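Local atomic coordinates of glutamate racemase (Bacillus anthracis, PDB entry 2DWU), a protein that belongs to the aspartate/glutamate racemase family and is built from two alpha/beta lobes, each around a parallel sheet, with a D-glutamic acid pocket between them. Residues S15-I27 / S247-Q259. Residues are numbered along the deposited sequence; the frame is centred on the assembly and turned at random. Where two conformers were deposited one is given.
Sequences SGVGGLTVASEII and SFEHIAERWLGYQ. With DGL (D-glutamic acid), chain H.
In the conformer described, Val17 sets its CG1 methyl over one face of the Phe248 ring, 3.8 Å from the ring centroid and 29° off the normal, in a CH-pi contact. The phenyl group gets there because CG lies anti to the backbone N (chi1 -164°), which carries the ring out alongside the loop; the two side chains run past each other in opposite directions. Gly16 O meets the same ring at its edge, 3.6 Å from Phe248 CE1, and this carbonyl is also hydrogen-bonded to Tyr37. The second methyl of this valine conformer, CG2, rests 4.0 Å from Ile251 CD1, the two side chains crossing at about a right angle.

Further along helix 247-256, Trp255 reaches across beside Val17 and Gly18 with the benzo end of its indole: CZ3 is 3.6 Å from Gly18 CA, which lies at the ring edge, while CG2 of Ile251, one turn earlier in the same helix, lies over one face, toward the rim. Between the two aromatic groups, Leu20 wedges in with an extended chain, bringing CD1 to within 3.6 Å of Ala252 CB and CD2 near Phe248 CZ. Further toward the C-terminal ends of both segments, Ser24 CB packs on Leu256 CD2; in the conformer described, Ser24 OG donates to Thr21 O (2.8 Å) from above the carbonyl plane.

The helix axes approach to 11.0 Å at -51°, and large side chains fill the gap. Helices 20-29 and 245-256 thus pack together on the six-stranded parallel sheet, where Leu20 and Phe248 also touch strand 238-241. At the far end of the loop, Ser15 OG donates to DGL OE2 (2.6 Å). The helix contact itself is apolar and aromatic, with no polar pair to fix direction, so complementary packing must set it.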
loop_
_atom_site.group_PDB
_atom_site.type_symbol
_atom_site.label_atom_id
_atom_site.label_comp_id
_atom_site.label_asym_id
_atom_site.label_seq_id
_atom_site.Cartn_x
_atom_site.Cartn_y
_atom_site.Cartn_z
ATOM N N SER B 15 16.336 -13.890 9.740
ATOM C CA SER B 15 17.236 -14.998 9.952
ATOM C C SER B 15 18.703 -14.608 9.735
ATOM O O SER B 15 19.585 -15.356 10.151
ATOM C CB SER B 15 16.874 -16.141 9.003
ATOM O OG SER B 15 17.145 -15.795 7.647
ATOM N N GLY B 16 18.970 -13.457 9.100
ATOM C CA GLY B 16 20.345 -13.057 8.840
ATOM C C GLY B 16 20.509 -11.684 8.228
ATOM O O GLY B 16 20.068 -10.691 8.816
ATOM N N VAL B 17 21.154 -11.620 7.062
ATOM C CA VAL B 17 21.377 -10.360 6.362
ATOM C C VAL B 17 20.272 -10.026 5.361
ATOM O O VAL B 17 20.052 -8.862 5.051
ATOM C CB VAL B 17 22.741 -10.336 5.588
ATOM C CG1 VAL B 17 23.894 -10.221 6.553
ATOM C CG2 VAL B 17 22.910 -11.601 4.735
ATOM N N GLY B 18 19.571 -11.042 4.872
ATOM C CA GLY B 18 18.530 -10.798 3.876
ATOM C C GLY B 18 17.571 -9.681 4.233
ATOM O O GLY B 18 17.173 -8.877 3.370
ATOM N N GLY B 19 17.172 -9.673 5.507
ATOM C CA GLY B 19 16.255 -8.673 6.024
ATOM C C GLY B 19 16.698 -7.235 5.798
ATOM O O GLY B 19 15.911 -6.307 6.052
ATOM N N LEU B 20 17.952 -7.017 5.368
ATOM C CA LEU B 20 18.389 -5.655 5.094
ATOM C C LEU B 20 17.590 -5.070 3.930
ATOM O O LEU B 20 17.497 -3.855 3.793
ATOM C CB LEU B 20 19.890 -5.579 4.766
ATOM C CG LEU B 20 20.860 -5.862 5.915
ATOM C CD1 LEU B 20 22.305 -5.656 5.372
ATOM C CD2 LEU B 20 20.595 -4.905 7.105
ATOM N N THR B 21 17.010 -5.916 3.079
ATOM C CA THR B 21 16.186 -5.364 1.997
ATOM C C THR B 21 14.960 -4.682 2.605
ATOM O O THR B 21 14.532 -3.604 2.138
ATOM C CB THR B 21 15.741 -6.459 0.968
ATOM O OG1 THR B 21 15.054 -7.524 1.633
ATOM C CG2 THR B 21 16.953 -7.050 0.298
ATOM N N VAL B 22 14.400 -5.293 3.657
ATOM C CA VAL B 22 13.243 -4.749 4.347
ATOM C C VAL B 22 13.650 -3.502 5.148
ATOM O O VAL B 22 12.985 -2.478 5.127
ATOM C CB VAL B 22 12.625 -5.799 5.289
ATOM C CG1 VAL B 22 11.426 -5.221 6.020
ATOM C CG2 VAL B 22 12.194 -7.010 4.488
ATOM N N ALA B 23 14.762 -3.598 5.854
ATOM C CA ALA B 23 15.231 -2.458 6.615
ATOM C C ALA B 23 15.458 -1.248 5.717
ATOM O O ALA B 23 15.086 -0.132 6.085
ATOM C CB ALA B 23 16.521 -2.824 7.316
ATOM N N SER B 24 16.054 -1.454 4.545
ATOM C CA SER B 24 16.324 -0.337 3.648
ATOM C C SER B 24 15.035 0.334 3.215
ATOM O O SER B 24 14.973 1.551 3.124
ATOM C CB SER B 24 17.127 -0.786 2.412
ATOM O OG SER B 24 16.351 -1.577 1.525
ATOM N N GLU B 25 13.995 -0.454 2.952
ATOM C CA GLU B 25 12.739 0.153 2.539
ATOM C C GLU B 25 12.060 0.916 3.680
ATOM O O GLU B 25 11.430 1.939 3.445
ATOM C CB GLU B 25 11.824 -0.924 1.955
ATOM C CG GLU B 25 12.251 -1.236 0.509
ATOM C CD GLU B 25 12.092 -0.008 -0.369
ATOM O OE1 GLU B 25 10.951 0.463 -0.502
ATOM O OE2 GLU B 25 13.101 0.530 -0.900
ATOM N N ILE B 26 12.179 0.433 4.913
ATOM C CA ILE B 26 11.608 1.168 6.052
ATOM C C ILE B 26 12.375 2.487 6.207
ATOM O O ILE B 26 11.773 3.549 6.405
ATOM C CB ILE B 26 11.692 0.330 7.341
ATOM C CG1 ILE B 26 10.761 -0.889 7.206
ATOM C CG2 ILE B 26 11.291 1.175 8.553
ATOM C CD1 ILE B 26 10.918 -1.908 8.342
ATOM N N ILE B 27 13.700 2.424 6.090
ATOM C CA ILE B 27 14.525 3.639 6.202
ATOM C C ILE B 27 14.157 4.661 5.110
ATOM O O ILE B 27 14.099 5.887 5.361
ATOM C CB ILE B 27 16.028 3.255 6.134
ATOM C CG1 ILE B 27 16.398 2.558 7.447
ATOM C CG2 ILE B 27 16.915 4.508 5.839
ATOM C CD1 ILE B 27 17.757 1.890 7.426
ATOM N N SER B 247 31.641 -10.091 9.041
ATOM C CA SER B 247 30.957 -10.670 7.891
ATOM C C SER B 247 29.682 -9.873 7.561
ATOM O O SER B 247 29.434 -9.514 6.403
ATOM C CB SER B 247 30.592 -12.122 8.194
ATOM O OG SER B 247 29.824 -12.680 7.151
ATOM N N PHE B 248 28.877 -9.611 8.589
ATOM C CA PHE B 248 27.642 -8.846 8.413
ATOM C C PHE B 248 27.934 -7.441 7.872
ATOM O O PHE B 248 27.287 -6.981 6.934
ATOM C CB PHE B 248 26.904 -8.734 9.743
ATOM C CG PHE B 248 25.465 -8.315 9.603
ATOM C CD1 PHE B 248 24.449 -9.254 9.741
ATOM C CD2 PHE B 248 25.126 -6.986 9.380
ATOM C CE1 PHE B 248 23.103 -8.875 9.667
ATOM C CE2 PHE B 248 23.776 -6.594 9.308
ATOM C CZ PHE B 248 22.769 -7.545 9.455
ATOM N N GLU B 249 28.910 -6.763 8.471
ATOM C CA GLU B 249 29.279 -5.412 8.046
ATOM C C GLU B 249 29.686 -5.365 6.571
ATOM O O GLU B 249 29.348 -4.428 5.843
ATOM C CB GLU B 249 30.430 -4.887 8.914
ATOM C CG GLU B 249 30.018 -4.539 10.347
ATOM C CD GLU B 249 31.198 -4.166 11.241
ATOM O OE1 GLU B 249 30.983 -3.434 12.232
ATOM O OE2 GLU B 249 32.337 -4.612 10.971
ATOM N N HIS B 250 30.425 -6.377 6.136
ATOM C CA HIS B 250 30.882 -6.451 4.753
ATOM C C HIS B 250 29.739 -6.632 3.753
ATOM O O HIS B 250 29.690 -5.943 2.728
ATOM C CB HIS B 250 31.903 -7.593 4.608
ATOM C CG HIS B 250 32.407 -7.784 3.213
ATOM N ND1 HIS B 250 33.067 -6.793 2.516
ATOM C CD2 HIS B 250 32.347 -8.853 2.382
ATOM C CE1 HIS B 250 33.391 -7.243 1.316
ATOM N NE2 HIS B 250 32.966 -8.490 1.209
ATOM N N ILE B 251 28.828 -7.566 4.024
ATOM C CA ILE B 251 27.697 -7.772 3.120
ATOM C C ILE B 251 26.813 -6.523 3.112
ATOM O O ILE B 251 26.366 -6.063 2.062
ATOM C CB ILE B 251 26.808 -8.960 3.557
ATOM C CG1 ILE B 251 27.611 -10.260 3.525
ATOM C CG2 ILE B 251 25.586 -9.044 2.644
ATOM C CD1 ILE B 251 26.841 -11.453 4.068
ATOM N N ALA B 252 26.558 -5.990 4.304
ATOM C CA ALA B 252 25.725 -4.803 4.445
ATOM C C ALA B 252 26.254 -3.641 3.615
ATOM O O ALA B 252 25.503 -2.963 2.912
ATOM C CB ALA B 252 25.647 -4.394 5.906
ATOM N N GLU B 253 27.556 -3.395 3.694
ATOM C CA GLU B 253 28.105 -2.291 2.925
ATOM C C GLU B 253 27.908 -2.551 1.440
ATOM O O GLU B 253 27.638 -1.629 0.674
ATOM C CB GLU B 253 29.593 -2.091 3.239
ATOM C CG GLU B 253 30.263 -1.038 2.360
ATOM C CD GLU B 253 31.642 -0.628 2.871
ATOM O OE1 GLU B 253 32.435 -1.517 3.249
ATOM O OE2 GLU B 253 31.931 0.587 2.887
ATOM N N ARG B 254 28.025 -3.809 1.026
ATOM C CA ARG B 254 27.831 -4.134 -0.387
ATOM C C ARG B 254 26.380 -3.922 -0.817
ATOM O O ARG B 254 26.107 -3.369 -1.878
ATOM C CB ARG B 254 28.189 -5.594 -0.670
ATOM C CG ARG B 254 29.611 -6.001 -0.334
ATOM C CD ARG B 254 30.285 -6.651 -1.550
ATOM N NE ARG B 254 29.405 -7.587 -2.259
ATOM C CZ ARG B 254 28.941 -8.731 -1.759
ATOM N NH1 ARG B 254 29.266 -9.108 -0.525
ATOM N NH2 ARG B 254 28.154 -9.507 -2.500
ATOM N N TRP B 255 25.439 -4.370 0.008
ATOM C CA TRP B 255 24.023 -4.251 -0.334
ATOM C C TRP B 255 23.464 -2.836 -0.220
ATOM O O TRP B 255 22.746 -2.361 -1.106
ATOM C CB TRP B 255 23.205 -5.185 0.566
ATOM C CG TRP B 255 23.294 -6.645 0.205
ATOM C CD1 TRP B 255 24.306 -7.277 -0.478
ATOM C CD2 TRP B 255 22.368 -7.664 0.582
ATOM N NE1 TRP B 255 24.060 -8.637 -0.540
ATOM C CE2 TRP B 255 22.878 -8.898 0.105
ATOM C CE3 TRP B 255 21.155 -7.661 1.280
ATOM C CZ2 TRP B 255 22.210 -10.116 0.310
ATOM C CZ3 TRP B 255 20.493 -8.877 1.477
ATOM C CH2 TRP B 255 21.025 -10.082 0.996
ATOM N N LEU B 256 23.806 -2.166 0.876
ATOM C CA LEU B 256 23.312 -0.826 1.135
ATOM C C LEU B 256 24.076 0.301 0.452
ATOM O O LEU B 256 23.494 1.335 0.126
ATOM C CB LEU B 256 23.290 -0.580 2.637
ATOM C CG LEU B 256 22.449 -1.569 3.442
ATOM C CD1 LEU B 256 22.538 -1.219 4.915
ATOM C CD2 LEU B 256 21.010 -1.552 2.940
ATOM N N GLY B 257 25.375 0.114 0.243
ATOM C CA GLY B 257 26.159 1.170 -0.382
ATOM C C GLY B 257 26.837 2.040 0.666
ATOM O O GLY B 257 27.504 3.028 0.342
ATOM N N TYR B 258 26.670 1.686 1.936
ATOM C CA TYR B 258 27.309 2.438 3.007
ATOM C C TYR B 258 27.482 1.586 4.262
ATOM O O TYR B 258 26.887 0.512 4.371
ATOM C CB TYR B 258 26.511 3.708 3.307
ATOM C CG TYR B 258 25.104 3.456 3.740
ATOM C CD1 TYR B 258 24.808 3.167 5.073
ATOM C CD2 TYR B 258 24.063 3.467 2.816
ATOM C CE1 TYR B 258 23.511 2.894 5.475
ATOM C CE2 TYR B 258 22.765 3.195 3.202
ATOM C CZ TYR B 258 22.492 2.906 4.536
ATOM O OH TYR B 258 21.215 2.608 4.935
ATOM N N GLN B 259 28.306 2.051 5.196
ATOM C CA GLN B 259 28.556 1.295 6.419
ATOM C C GLN B 259 27.515 1.545 7.491
ATOM O O GLN B 259 26.990 2.651 7.622
ATOM C CB GLN B 259 29.941 1.623 6.979
ATOM C CG GLN B 259 31.045 1.593 5.925
ATOM C CD GLN B 259 32.435 1.612 6.540
ATOM O OE1 GLN B 259 32.692 2.339 7.499
ATOM N NE2 GLN B 259 33.342 0.817 5.981
HETATM N N DGL H . 15.240 -14.577 5.186
HETATM C CA DGL H . 14.750 -15.858 4.586
HETATM C C DGL H . 13.408 -15.656 3.975
HETATM O O DGL H . 12.670 -16.594 3.698
HETATM C CB DGL H . 15.746 -16.355 3.515
HETATM C CG DGL H . 16.941 -17.004 4.252
HETATM C CD DGL H . 16.631 -18.182 5.081
HETATM O OE1 DGL H . 16.324 -19.282 4.620
HETATM O OE2 DGL H . 16.684 -17.995 6.380
HETATM O OXT DGL H . 13.036 -14.426 3.753
#